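Long-range contacts in alpha-toxin (Clostridium novyi, PDB 2VK9), which is a large clostridial toxin, represented here by its N-terminal catalytic region, which contains a domain of the GT-A type: residues 300-305 with 335-340; 294-299 with 342-347; 315-320 with 328-333; 320-325 with 346-351. All coordinates share one frame; numbering follows the deposited sequence.

Contact 1 of 4, residues 300-305 with 335-340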
loop_
_atom_site.group_PDB
_atom_site.type_symbol
_atom_site.label_atom_id
_atom_site.label_comp_id
_atom_site.label_asym_id
_atom_site.label_seq_id
_atom_site.Cartn_x
_atom_site.Cartn_y
_atom_site.Cartn_z
ATOM N N SER A 300 2.609 26.238 -22.748
ATOM C CA SER A 300 2.139 25.061 -23.475
ATOM C C SER A 300 3.201 23.963 -23.539
ATOM O O SER A 300 4.333 24.190 -23.960
ATOM C CB SER A 300 1.643 25.447 -24.877
ATOM O OG SER A 300 2.433 26.488 -25.444
ATOM N N LYS A 301 2.813 22.774 -23.103
ATOM C CA LYS A 301 3.680 21.607 -23.107
ATOM C C LYS A 301 3.987 21.158 -24.547
ATOM O O LYS A 301 3.064 21.009 -25.353
ATOM C CB LYS A 301 3.002 20.500 -22.289
ATOM C CG LYS A 301 3.315 19.070 -22.675
ATOM C CD LYS A 301 2.123 18.189 -22.314
ATOM C CE LYS A 301 2.362 16.743 -22.668
ATOM N NZ LYS A 301 2.675 16.574 -24.107
ATOM N N PRO A 302 5.286 20.965 -24.873
ATOM C CA PRO A 302 5.755 20.487 -26.192
ATOM C C PRO A 302 4.994 19.261 -26.707
ATOM O O PRO A 302 4.695 18.345 -25.924
ATOM C CB PRO A 302 7.220 20.118 -25.933
ATOM C CG PRO A 302 7.633 21.023 -24.826
ATOM C CD PRO A 302 6.411 21.232 -23.954
ATOM N N ASN A 303 4.702 19.253 -28.015
ATOM C CA ASN A 303 3.880 18.205 -28.647
ATOM C C ASN A 303 4.245 16.752 -28.293
ATOM O O ASN A 303 3.362 15.937 -28.018
ATOM C CB ASN A 303 3.862 18.385 -30.175
ATOM C CG ASN A 303 3.198 19.695 -30.614
ATOM O OD1 ASN A 303 2.407 20.301 -29.871
ATOM N ND2 ASN A 303 3.518 20.129 -31.836
ATOM N N GLY A 304 5.540 16.444 -28.307
ATOM C CA GLY A 304 6.018 15.089 -28.039
ATOM C C GLY A 304 5.997 14.678 -26.572
ATOM O O GLY A 304 5.832 13.493 -26.263
ATOM N N MET A 305 6.152 15.665 -25.681
ATOM C CA MET A 305 6.262 15.474 -24.218
ATOM C C MET A 305 5.279 14.495 -23.595
ATOM O O MET A 305 4.110 14.454 -23.979
ATOM C CB MET A 305 6.071 16.815 -23.501
ATOM C CG MET A 305 7.323 17.624 -23.278
ATOM S SD MET A 305 8.464 16.786 -22.177
ATOM C CE MET A 305 9.028 18.163 -21.193
ATOM N N GLN A 335 14.785 17.143 -22.660
ATOM C CA GLN A 335 13.792 17.027 -23.734
ATOM C C GLN A 335 13.192 18.358 -24.178
ATOM O O GLN A 335 12.829 18.514 -25.340
ATOM C CB GLN A 335 12.645 16.125 -23.299
ATOM C CG GLN A 335 12.981 14.655 -23.177
ATOM C CD GLN A 335 11.765 13.841 -22.761
ATOM O OE1 GLN A 335 10.625 14.190 -23.098
ATOM N NE2 GLN A 335 11.997 12.756 -22.024
ATOM N N VAL A 336 13.066 19.298 -23.247
ATOM C CA VAL A 336 12.524 20.621 -23.555
ATOM C C VAL A 336 13.552 21.488 -24.283
ATOM O O VAL A 336 14.701 21.575 -23.849
ATOM C CB VAL A 336 12.026 21.332 -22.274
ATOM C CG1 VAL A 336 11.937 22.844 -22.463
ATOM C CG2 VAL A 336 10.683 20.781 -21.866
ATOM N N PRO A 337 13.144 22.103 -25.411
ATOM C CA PRO A 337 13.943 23.105 -26.141
ATOM C C PRO A 337 14.296 24.357 -25.319
ATOM O O PRO A 337 13.598 24.686 -24.361
ATOM C CB PRO A 337 13.042 23.482 -27.324
ATOM C CG PRO A 337 11.674 23.019 -26.944
ATOM C CD PRO A 337 11.870 21.818 -26.093
ATOM N N SER A 338 15.364 25.045 -25.721
ATOM C CA SER A 338 15.934 26.171 -24.963
ATOM C C SER A 338 14.964 27.314 -24.661
ATOM O O SER A 338 15.022 27.907 -23.579
ATOM C CB SER A 338 17.161 26.747 -25.685
ATOM O OG SER A 338 18.222 25.811 -25.752
ATOM N N GLU A 339 14.101 27.630 -25.625
ATOM C CA GLU A 339 13.208 28.791 -25.530
ATOM C C GLU A 339 12.180 28.626 -24.422
ATOM O O GLU A 339 11.900 29.576 -23.679
ATOM C CB GLU A 339 12.497 29.036 -26.861
ATOM C CG GLU A 339 13.384 29.633 -27.952
ATOM C CD GLU A 339 12.719 29.626 -29.338
ATOM O OE1 GLU A 339 11.629 29.010 -29.492
ATOM O OE2 GLU A 339 13.296 30.233 -30.276
ATOM N N ILE A 340 11.629 27.415 -24.330
ATOM C CA ILE A 340 10.615 27.068 -23.330
ATOM C C ILE A 340 11.233 26.996 -21.932
ATOM O O ILE A 340 10.690 27.570 -20.986
ATOM C CB ILE A 340 9.885 25.739 -23.685
ATOM C CG1 ILE A 340 9.127 25.879 -25.015
ATOM C CG2 ILE A 340 8.931 25.334 -22.566
ATOM C CD1 ILE A 340 8.614 24.571 -25.595
#

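Contact 2 of 4, residues 294-299 with 342-347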
loop_
_atom_site.group_PDB
_atom_site.type_symbol
_atom_site.label_atom_id
_atom_site.label_comp_id
_atom_site.label_asym_id
_atom_site.label_seq_id
_atom_site.Cartn_x
_atom_site.Cartn_y
_atom_site.Cartn_z
ATOM N N SER A 294 -0.758 24.750 -11.448
ATOM C CA SER A 294 -1.664 25.691 -12.113
ATOM C C SER A 294 -0.941 26.900 -12.698
ATOM O O SER A 294 -1.165 27.261 -13.853
ATOM C CB SER A 294 -2.756 26.163 -11.156
ATOM O OG SER A 294 -3.847 25.264 -11.183
ATOM N N LEU A 295 -0.064 27.513 -11.907
ATOM C CA LEU A 295 0.609 28.742 -12.315
ATOM C C LEU A 295 1.321 28.612 -13.662
ATOM O O LEU A 295 1.531 29.601 -14.364
ATOM C CB LEU A 295 1.572 29.210 -11.215
ATOM C CG LEU A 295 0.963 29.455 -9.825
ATOM C CD1 LEU A 295 2.052 29.650 -8.778
ATOM C CD2 LEU A 295 0.010 30.642 -9.832
ATOM N N PHE A 296 1.652 27.378 -14.031
ATOM C CA PHE A 296 2.380 27.088 -15.269
ATOM C C PHE A 296 1.430 26.662 -16.393
ATOM O O PHE A 296 1.812 25.898 -17.291
ATOM C CB PHE A 296 3.439 26.003 -15.014
ATOM C CG PHE A 296 4.478 26.395 -13.997
ATOM C CD1 PHE A 296 4.189 26.371 -12.635
ATOM C CD2 PHE A 296 5.749 26.783 -14.400
ATOM C CE1 PHE A 296 5.143 26.739 -11.699
ATOM C CE2 PHE A 296 6.714 27.149 -13.467
ATOM C CZ PHE A 296 6.407 27.130 -12.115
ATOM N N ASN A 297 0.192 27.157 -16.336
ATOM C CA ASN A 297 -0.826 26.835 -17.340
ATOM C C ASN A 297 -0.720 27.645 -18.625
ATOM O O ASN A 297 -1.106 27.167 -19.691
ATOM C CB ASN A 297 -2.234 26.938 -16.751
ATOM C CG ASN A 297 -2.662 25.657 -16.058
ATOM O OD1 ASN A 297 -1.876 24.714 -15.921
ATOM N ND2 ASN A 297 -3.911 25.613 -15.621
ATOM N N ASP A 298 -0.187 28.860 -18.514
ATOM C CA ASP A 298 0.076 29.706 -19.678
ATOM C C ASP A 298 1.423 29.389 -20.317
ATOM O O ASP A 298 2.030 30.251 -20.959
ATOM C CB ASP A 298 0.005 31.184 -19.295
ATOM C CG ASP A 298 -1.281 31.534 -18.575
ATOM O OD1 ASP A 298 -2.329 30.904 -18.878
ATOM O OD2 ASP A 298 -1.240 32.429 -17.698
ATOM N N ILE A 299 1.895 28.161 -20.111
ATOM C CA ILE A 299 3.063 27.633 -20.821
ATOM C C ILE A 299 2.680 26.277 -21.419
ATOM O O ILE A 299 2.433 25.308 -20.690
ATOM C CB ILE A 299 4.329 27.534 -19.926
ATOM C CG1 ILE A 299 4.738 28.927 -19.429
ATOM C CG2 ILE A 299 5.473 26.907 -20.710
ATOM C CD1 ILE A 299 5.593 28.942 -18.161
ATOM N N GLU A 342 13.741 28.596 -20.731
ATOM C CA GLU A 342 13.987 29.955 -20.231
ATOM C C GLU A 342 12.719 30.696 -19.798
ATOM O O GLU A 342 12.779 31.610 -18.970
ATOM C CB GLU A 342 14.784 30.794 -21.237
ATOM C CG GLU A 342 16.286 30.843 -20.942
ATOM C CD GLU A 342 16.599 31.228 -19.491
ATOM O OE1 GLU A 342 16.021 32.226 -18.988
ATOM O OE2 GLU A 342 17.424 30.530 -18.851
ATOM N N ARG A 343 11.582 30.298 -20.359
ATOM C CA ARG A 343 10.298 30.824 -19.924
ATOM C C ARG A 343 9.941 30.236 -18.558
ATOM O O ARG A 343 9.480 30.953 -17.662
ATOM C CB ARG A 343 9.207 30.530 -20.958
ATOM C CG ARG A 343 9.344 31.322 -22.264
ATOM C CD ARG A 343 8.105 31.165 -23.158
ATOM N NE ARG A 343 6.911 31.759 -22.548
ATOM C CZ ARG A 343 5.660 31.395 -22.818
ATOM N NH1 ARG A 343 5.411 30.425 -23.692
ATOM N NH2 ARG A 343 4.655 31.998 -22.202
ATOM N N ILE A 344 10.172 28.933 -18.405
ATOM C CA ILE A 344 9.995 28.261 -17.124
ATOM C C ILE A 344 10.862 28.936 -16.057
ATOM O O ILE A 344 10.346 29.414 -15.050
ATOM C CB ILE A 344 10.357 26.759 -17.201
ATOM C CG1 ILE A 344 9.628 26.044 -18.346
ATOM C CG2 ILE A 344 10.060 26.071 -15.891
ATOM C CD1 ILE A 344 8.111 26.060 -18.254
ATOM N N LEU A 345 12.171 28.984 -16.307
ATOM C CA LEU A 345 13.148 29.541 -15.375
ATOM C C LEU A 345 12.915 31.004 -14.994
ATOM O O LEU A 345 13.202 31.410 -13.868
ATOM C CB LEU A 345 14.568 29.368 -15.916
ATOM C CG LEU A 345 15.180 27.966 -16.004
ATOM C CD1 LEU A 345 16.695 28.072 -15.951
ATOM C CD2 LEU A 345 14.709 27.064 -14.890
ATOM N N SER A 346 12.406 31.798 -15.930
ATOM C CA SER A 346 12.069 33.187 -15.629
ATOM C C SER A 346 10.747 33.267 -14.868
ATOM O O SER A 346 10.554 34.169 -14.051
ATOM C CB SER A 346 11.991 34.025 -16.903
ATOM O OG SER A 346 10.871 33.635 -17.673
ATOM N N PHE A 347 9.842 32.329 -15.144
ATOM C CA PHE A 347 8.569 32.263 -14.435
ATOM C C PHE A 347 8.789 31.898 -12.975
ATOM O O PHE A 347 8.153 32.456 -12.083
ATOM C CB PHE A 347 7.632 31.250 -15.084
ATOM C CG PHE A 347 6.200 31.452 -14.714
ATOM C CD1 PHE A 347 5.376 32.251 -15.510
ATOM C CD2 PHE A 347 5.677 30.872 -13.556
ATOM C CE1 PHE A 347 4.040 32.461 -15.170
ATOM C CE2 PHE A 347 4.344 31.072 -13.200
ATOM C CZ PHE A 347 3.521 31.871 -14.009
#

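Contact 3 of 4, residues 315-320 with 328-333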
loop_
_atom_site.group_PDB
_atom_site.type_symbol
_atom_site.label_atom_id
_atom_site.label_comp_id
_atom_site.label_asym_id
_atom_site.label_seq_id
_atom_site.Cartn_x
_atom_site.Cartn_y
_atom_site.Cartn_z
ATOM N N PHE A 315 9.220 21.030 -11.862
ATOM C CA PHE A 315 9.786 20.998 -10.516
ATOM C C PHE A 315 11.308 21.104 -10.465
ATOM O O PHE A 315 11.844 21.737 -9.547
ATOM C CB PHE A 315 9.329 19.791 -9.711
ATOM C CG PHE A 315 9.929 19.748 -8.349
ATOM C CD1 PHE A 315 9.597 20.712 -7.406
ATOM C CD2 PHE A 315 10.870 18.785 -8.022
ATOM C CE1 PHE A 315 10.174 20.701 -6.154
ATOM C CE2 PHE A 315 11.457 18.770 -6.765
ATOM C CZ PHE A 315 11.107 19.728 -5.830
ATOM N N GLU A 316 11.996 20.488 -11.427
ATOM C CA GLU A 316 13.452 20.639 -11.545
ATOM C C GLU A 316 13.853 22.119 -11.608
ATOM O O GLU A 316 14.885 22.523 -11.057
ATOM C CB GLU A 316 13.978 19.916 -12.782
ATOM C CG GLU A 316 13.684 18.430 -12.807
ATOM C CD GLU A 316 14.141 17.754 -14.087
ATOM O OE1 GLU A 316 14.341 18.438 -15.115
ATOM O OE2 GLU A 316 14.294 16.519 -14.066
ATOM N N ALA A 317 13.015 22.914 -12.271
ATOM C CA ALA A 317 13.217 24.349 -12.385
ATOM C C ALA A 317 13.058 25.032 -11.043
ATOM O O ALA A 317 13.889 25.852 -10.664
ATOM C CB ALA A 317 12.248 24.938 -13.385
ATOM N N ILE A 318 11.990 24.699 -10.326
ATOM C CA ILE A 318 11.791 25.241 -8.993
ATOM C C ILE A 318 12.945 24.820 -8.112
ATOM O O ILE A 318 13.599 25.667 -7.516
ATOM C CB ILE A 318 10.463 24.792 -8.359
ATOM C CG1 ILE A 318 9.283 25.300 -9.195
ATOM C CG2 ILE A 318 10.373 25.310 -6.924
ATOM C CD1 ILE A 318 7.964 24.655 -8.877
ATOM N N ALA A 319 13.209 23.512 -8.059
ATOM C CA ALA A 319 14.247 22.964 -7.183
ATOM C C ALA A 319 15.549 23.713 -7.378
ATOM O O ALA A 319 16.170 24.142 -6.405
ATOM C CB ALA A 319 14.440 21.475 -7.421
ATOM N N ASN A 320 15.925 23.901 -8.643
ATOM C CA ASN A 320 17.199 24.530 -9.004
ATOM C C ASN A 320 17.263 26.049 -8.833
ATOM O O ASN A 320 18.110 26.548 -8.090
ATOM C CB ASN A 320 17.612 24.117 -10.416
ATOM C CG ASN A 320 18.216 22.729 -10.454
ATOM O OD1 ASN A 320 19.355 22.536 -10.037
ATOM N ND2 ASN A 320 17.455 21.751 -10.946
ATOM N N TYR A 328 19.583 17.631 -7.638
ATOM C CA TYR A 328 18.402 17.373 -8.444
ATOM C C TYR A 328 18.622 17.922 -9.847
ATOM O O TYR A 328 18.187 19.037 -10.156
ATOM C CB TYR A 328 17.168 17.981 -7.779
ATOM C CG TYR A 328 15.876 17.267 -8.095
ATOM C CD1 TYR A 328 14.993 17.777 -9.044
ATOM C CD2 TYR A 328 15.530 16.086 -7.443
ATOM C CE1 TYR A 328 13.800 17.133 -9.336
ATOM C CE2 TYR A 328 14.343 15.432 -7.729
ATOM C CZ TYR A 328 13.483 15.964 -8.676
ATOM O OH TYR A 328 12.301 15.336 -8.971
ATOM N N PRO A 329 19.327 17.143 -10.697
ATOM C CA PRO A 329 19.679 17.536 -12.072
ATOM C C PRO A 329 18.471 17.749 -12.995
ATOM O O PRO A 329 17.384 17.237 -12.718
ATOM C CB PRO A 329 20.528 16.359 -12.565
ATOM C CG PRO A 329 20.178 15.226 -11.685
ATOM C CD PRO A 329 19.859 15.810 -10.360
ATOM N N TYR A 330 18.667 18.504 -14.078
ATOM C CA TYR A 330 17.623 18.717 -15.089
ATOM C C TYR A 330 17.461 17.496 -16.000
ATOM O O TYR A 330 17.591 17.606 -17.218
ATOM C CB TYR A 330 17.946 19.941 -15.942
ATOM C CG TYR A 330 17.621 21.265 -15.303
ATOM C CD1 TYR A 330 18.614 22.041 -14.722
ATOM C CD2 TYR A 330 16.315 21.757 -15.299
ATOM C CE1 TYR A 330 18.315 23.273 -14.145
ATOM C CE2 TYR A 330 16.003 22.983 -14.725
ATOM C CZ TYR A 330 17.006 23.735 -14.147
ATOM O OH TYR A 330 16.702 24.948 -13.573
ATOM N N LYS A 331 17.179 16.339 -15.409
ATOM C CA LYS A 331 17.058 15.090 -16.159
ATOM C C LYS A 331 15.886 15.097 -17.160
ATOM O O LYS A 331 15.972 14.500 -18.233
ATOM C CB LYS A 331 16.983 13.884 -15.197
ATOM C CG LYS A 331 16.462 12.591 -15.824
ATOM C CD LYS A 331 16.896 11.341 -15.076
ATOM C CE LYS A 331 16.306 10.087 -15.747
ATOM N NZ LYS A 331 16.982 8.809 -15.349
ATOM N N TYR A 332 14.801 15.783 -16.823
ATOM C CA TYR A 332 13.626 15.764 -17.679
ATOM C C TYR A 332 13.425 17.081 -18.414
ATOM O O TYR A 332 12.468 17.233 -19.173
ATOM C CB TYR A 332 12.378 15.348 -16.886
ATOM C CG TYR A 332 12.477 13.938 -16.338
ATOM C CD1 TYR A 332 12.884 13.704 -15.026
ATOM C CD2 TYR A 332 12.190 12.836 -17.140
ATOM C CE1 TYR A 332 12.992 12.417 -14.533
ATOM C CE2 TYR A 332 12.293 11.543 -16.647
ATOM C CZ TYR A 332 12.693 11.346 -15.350
ATOM O OH TYR A 332 12.793 10.074 -14.859
ATOM N N MET A 333 14.339 18.023 -18.199
ATOM C CA MET A 333 14.331 19.275 -18.948
ATOM C C MET A 333 15.298 19.234 -20.142
ATOM O O MET A 333 15.407 20.213 -20.894
ATOM C CB MET A 333 14.648 20.455 -18.034
ATOM C CG MET A 333 14.399 21.809 -18.661
ATOM S SD MET A 333 12.981 22.691 -17.989
ATOM C CE MET A 333 11.596 21.855 -18.721
#

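Contact 4 of 4, residues 320-325 with 346-351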
loop_
_atom_site.group_PDB
_atom_site.type_symbol
_atom_site.label_atom_id
_atom_site.label_comp_id
_atom_site.label_asym_id
_atom_site.label_seq_id
_atom_site.Cartn_x
_atom_site.Cartn_y
_atom_site.Cartn_z
ATOM N N ASN A 320 15.925 23.901 -8.643
ATOM C CA ASN A 320 17.199 24.530 -9.004
ATOM C C ASN A 320 17.263 26.049 -8.833
ATOM O O ASN A 320 18.110 26.548 -8.090
ATOM C CB ASN A 320 17.612 24.117 -10.416
ATOM C CG ASN A 320 18.216 22.729 -10.454
ATOM O OD1 ASN A 320 19.355 22.536 -10.037
ATOM N ND2 ASN A 320 17.455 21.751 -10.946
ATOM N N GLU A 321 16.381 26.782 -9.503
ATOM C CA GLU A 321 16.385 28.239 -9.387
ATOM C C GLU A 321 16.193 28.720 -7.956
ATOM O O GLU A 321 16.867 29.651 -7.516
ATOM C CB GLU A 321 15.331 28.873 -10.304
ATOM C CG GLU A 321 15.703 28.846 -11.794
ATOM C CD GLU A 321 17.088 29.430 -12.070
ATOM O OE1 GLU A 321 17.251 30.663 -11.905
ATOM O OE2 GLU A 321 18.005 28.651 -12.442
ATOM N N LYS A 322 15.282 28.068 -7.237
ATOM C CA LYS A 322 14.957 28.427 -5.859
ATOM C C LYS A 322 15.882 27.744 -4.857
ATOM O O LYS A 322 15.721 27.907 -3.639
ATOM C CB LYS A 322 13.493 28.113 -5.558
ATOM C CG LYS A 322 12.516 28.989 -6.328
ATOM C CD LYS A 322 12.596 30.442 -5.882
ATOM C CE LYS A 322 11.597 31.292 -6.637
ATOM N NZ LYS A 322 11.403 32.623 -6.007
ATOM N N LYS A 323 16.854 26.999 -5.390
ATOM C CA LYS A 323 17.903 26.336 -4.610
ATOM C C LYS A 323 17.337 25.537 -3.432
ATOM O O LYS A 323 17.665 25.781 -2.279
ATOM C CB LYS A 323 18.991 27.340 -4.185
ATOM C CG LYS A 323 19.876 27.840 -5.354
ATOM C CD LYS A 323 21.003 28.794 -4.891
ATOM C CE LYS A 323 20.487 30.215 -4.604
ATOM N NZ LYS A 323 21.529 31.103 -4.025
ATOM N N LEU A 324 16.486 24.573 -3.755
ATOM C CA LEU A 324 15.813 23.747 -2.764
ATOM C C LEU A 324 16.513 22.411 -2.495
ATOM O O LEU A 324 16.235 21.753 -1.504
ATOM C CB LEU A 324 14.371 23.487 -3.203
ATOM C CG LEU A 324 13.450 24.697 -3.261
ATOM C CD1 LEU A 324 12.039 24.245 -3.517
ATOM C CD2 LEU A 324 13.534 25.482 -1.964
ATOM N N MET A 325 17.409 22.014 -3.387
ATOM C CA MET A 325 18.066 20.716 -3.328
ATOM C C MET A 325 19.397 20.817 -4.052
ATOM O O MET A 325 19.493 21.457 -5.099
ATOM C CB MET A 325 17.208 19.671 -4.039
ATOM C CG MET A 325 16.277 18.883 -3.153
ATOM S SD MET A 325 14.859 18.328 -4.107
ATOM C CE MET A 325 14.672 16.666 -3.512
ATOM N N SER A 346 12.406 31.798 -15.930
ATOM C CA SER A 346 12.069 33.187 -15.629
ATOM C C SER A 346 10.747 33.267 -14.868
ATOM O O SER A 346 10.554 34.169 -14.051
ATOM C CB SER A 346 11.991 34.025 -16.903
ATOM O OG SER A 346 10.871 33.635 -17.673
ATOM N N PHE A 347 9.842 32.329 -15.144
ATOM C CA PHE A 347 8.569 32.263 -14.435
ATOM C C PHE A 347 8.789 31.898 -12.975
ATOM O O PHE A 347 8.153 32.456 -12.083
ATOM C CB PHE A 347 7.632 31.250 -15.084
ATOM C CG PHE A 347 6.200 31.452 -14.714
ATOM C CD1 PHE A 347 5.376 32.251 -15.510
ATOM C CD2 PHE A 347 5.677 30.872 -13.556
ATOM C CE1 PHE A 347 4.040 32.461 -15.170
ATOM C CE2 PHE A 347 4.344 31.072 -13.200
ATOM C CZ PHE A 347 3.521 31.871 -14.009
ATOM N N VAL A 348 9.692 30.950 -12.749
ATOM C CA VAL A 348 10.088 30.540 -11.411
ATOM C C VAL A 348 10.689 31.709 -10.628
ATOM O O VAL A 348 10.262 31.984 -9.510
ATOM C CB VAL A 348 11.071 29.342 -11.456
ATOM C CG1 VAL A 348 11.666 29.059 -10.081
ATOM C CG2 VAL A 348 10.369 28.101 -11.991
ATOM N N ARG A 349 11.656 32.411 -11.217
ATOM C CA ARG A 349 12.366 33.459 -10.474
ATOM C C ARG A 349 11.523 34.706 -10.173
ATOM O O ARG A 349 11.867 35.486 -9.283
ATOM C CB ARG A 349 13.730 33.810 -11.101
ATOM C CG ARG A 349 13.694 34.390 -12.503
ATOM C CD ARG A 349 15.069 34.945 -12.922
ATOM N NE ARG A 349 15.369 34.621 -14.317
ATOM C CZ ARG A 349 16.054 33.546 -14.702
ATOM N NH1 ARG A 349 16.533 32.697 -13.803
ATOM N NH2 ARG A 349 16.266 33.319 -15.987
ATOM N N ASN A 350 10.413 34.870 -10.889
ATOM C CA ASN A 350 9.508 36.004 -10.659
ATOM C C ASN A 350 8.311 35.693 -9.751
ATOM O O ASN A 350 7.478 36.563 -9.493
ATOM C CB ASN A 350 9.042 36.595 -11.995
ATOM C CG ASN A 350 10.149 37.352 -12.713
ATOM O OD1 ASN A 350 10.403 37.129 -13.900
ATOM N ND2 ASN A 350 10.824 38.250 -11.989
ATOM N N HIS A 351 8.240 34.455 -9.267
ATOM C CA HIS A 351 7.221 34.047 -8.305
ATOM C C HIS A 351 7.833 33.735 -6.948
ATOM O O HIS A 351 8.966 33.274 -6.872
ATOM C CB HIS A 351 6.442 32.844 -8.831
ATOM C CG HIS A 351 5.373 33.204 -9.817
ATOM N ND1 HIS A 351 4.031 32.993 -9.571
ATOM C CD2 HIS A 351 5.444 33.777 -11.043
ATOM C CE1 HIS A 351 3.324 33.412 -10.606
ATOM N NE2 HIS A 351 4.157 33.894 -11.511
#

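Contact 1 of 4, residues 300-305 with 335-340
P302 and I340 meet where a connecting loop of the GT-A-type catalytic domain crosses the start of helix 338-349, a site that illustrates how a turn can be laid against a helix N-terminus without a single hydrogen bond between them. P337 occupies the N-cap position, and its ring atom CD lies about 4.5 Å from CG of P302, at the margin of contact. A close touch is made in the first turn of the helix: the I340 side chain points its terminal methyl at the P302 ring, CD1 of I340 being 3.8 Å from CG of P302. CG1 of I340 stands anti to its carbonyl carbon (chi1 -63°), and the extended chain beyond it carries the terminal methyl out to the proline ring. V336, just ahead of the cap, adds its CG2 branch at 4.3 Å from P302 CG.

At the other end of the site the M305 side chain, bent at chi2 and chi3, crosses Q335, whose OE1 lies 3.5 Å from SD of M305. W310 of helix 307-321 backs the loop, touching K301, P302 and M305. The 300-305 segment is also tied to itself: a weak bond from M305 N to P302 O closes a beta-turn through N303 and G304, and K301 NZ reaches M305 O at 2.6 Å, arriving 42° above the carbonyl plane.

Contact 2 of 4, residues 294-299 with 342-347
F347 projects from helix 338-349 into the loop 294-299, and its ring is received by L295, F296 and I299. Its CG lies anti to the backbone N (chi1 -161°), which directs the ring toward the loop. There the rim meets one atom after another: CE2 of F347 is 3.9 Å from CB of L295, and CD2 of F347 lies over one face of F296, toward the rim, 3.9 Å from CE2 of F296. The two phenyl planes are inclined by 49° with centroids 5.1 Å apart, an oblique pairing that is neither a stack nor a T.

I299 is the second centre of the contact. Its branches divide the work: CG2 packs on CD1 of I344 at 3.7 Å, CD1 approaches CD1 of F347 at 4.2 Å, and CG1 lies over one face of the R343 guanidinium. In the GT-A-type catalytic domain this apposition joins the irregular connection after strand 280-283 to the flank of helix 338-349, with helix 307-321 between them in the chain; W310 of that intervening helix touches both I299 and I344.

R343 runs past I299 in the opposite direction, its chain bent at chi3, and brings NH2 to the loop backbone. This NH2 reaches O of D298 at 3.4 Å, a weak hydrogen bond whose angle at the proton is only 129°.

Contact 3 of 4, residues 315-320 with 328-333
The extended side chain of E316 is the bump of this contact, and the curved segment 328-333 supplies the hollow. The E316 carboxylate enters the bend beyond Y330, the centre of an inverse gamma turn, and meets the backbone there: Y332 N donates to OE2 of E316 at 2.9 Å, on the syn lone pair, and more weakly to OE1 at 3.2 Å. OE2 also accepts a bond from NE2 of H518.

Two tyrosines close round the glutamate stem. Y328 lies at about a right angle to it, CE1 of Y328 3.7 Å from CG of E316, and turns one face to the edge of F315 in an offset edge-to-face pair (centroids 5.4 Å apart, planes at 75°). The N320 amide lies over one face of the Y330 ring, the planes only 19° apart and ND2 of N320 3.6 Å from CE1 of Y330. That amide is held flat by two acceptors of ND2, Y328 O at 2.9 Å and E316 O at 2.7 Å, one from each segment.

The segment thus wraps one flank of helix 307-321. Across A317 the helix meets I344 and L345 of helix 338-349; Y330 also touches L345 and makes a cation-pi contact with K341 of that helix, and H518, at the start of helix 518-523, stacks on Y328.

Contact 4 of 4, residues 320-325 with 346-351
E321 and R349 form a salt bridge between the C-terminal ends of two helices, 307-321 and 338-349, the first of which finishes in a Schellman motif. K323, with its positive phi of 49°, ends the helix; its N bonds to N320 O at 3.0 Å, and L324 N probably to A319 O, so the carbonyls of A319 and N320 receive donors from the residues that end the helix.

Across the contact the polar ends are matched in pairs. OE1 of E321 lies 2.9 Å from NH1 of R349, in plane at the guanidinium edge, although the carboxylate itself is turned 80° to that plane. NH2 of the same arginine has a second, long and weak ion pair with E342. K322, bent at chi2, then extended, passes V348 in the opposite direction and gives its ammonium to a backbone acceptor just past the neighbouring helix. A positive charge at such an end would probably be welcomed by the helix dipole. CG1 of V348 touches CB of E321 at 3.7 Å and CG of K322 at 3.8 Å.

H351 N meanwhile bonds to V348 O at 3.2 Å, and H351 O receives NZ of K322 at 2.7 Å, nearly along the C=O axis.

How the contacts relate
The centres of the four contacts lie on one side of the chain's centre, about 28 to 34 Å from it, and the set shows how successive helices and their connections can share one group of surfaces. Contacts 1, 2 and 4 use helix 338-349 from its start to its end; contacts 3 and 4 share helix 307-321 and N320. Contacts 3 and 4 are closest, with centres about 10 Å apart, and contacts 1 and 4 farthest, about 19 Å, without touching. Contact 3 is nested within the chain loop closed by contact 1, itself nested within that of contact 2. I340 CG2 and I299 CG2, 4.2 Å apart, join contacts 1 and 2, while A317 CB and I344 CG2, 3.5 Å apart, join contacts 2 and 3.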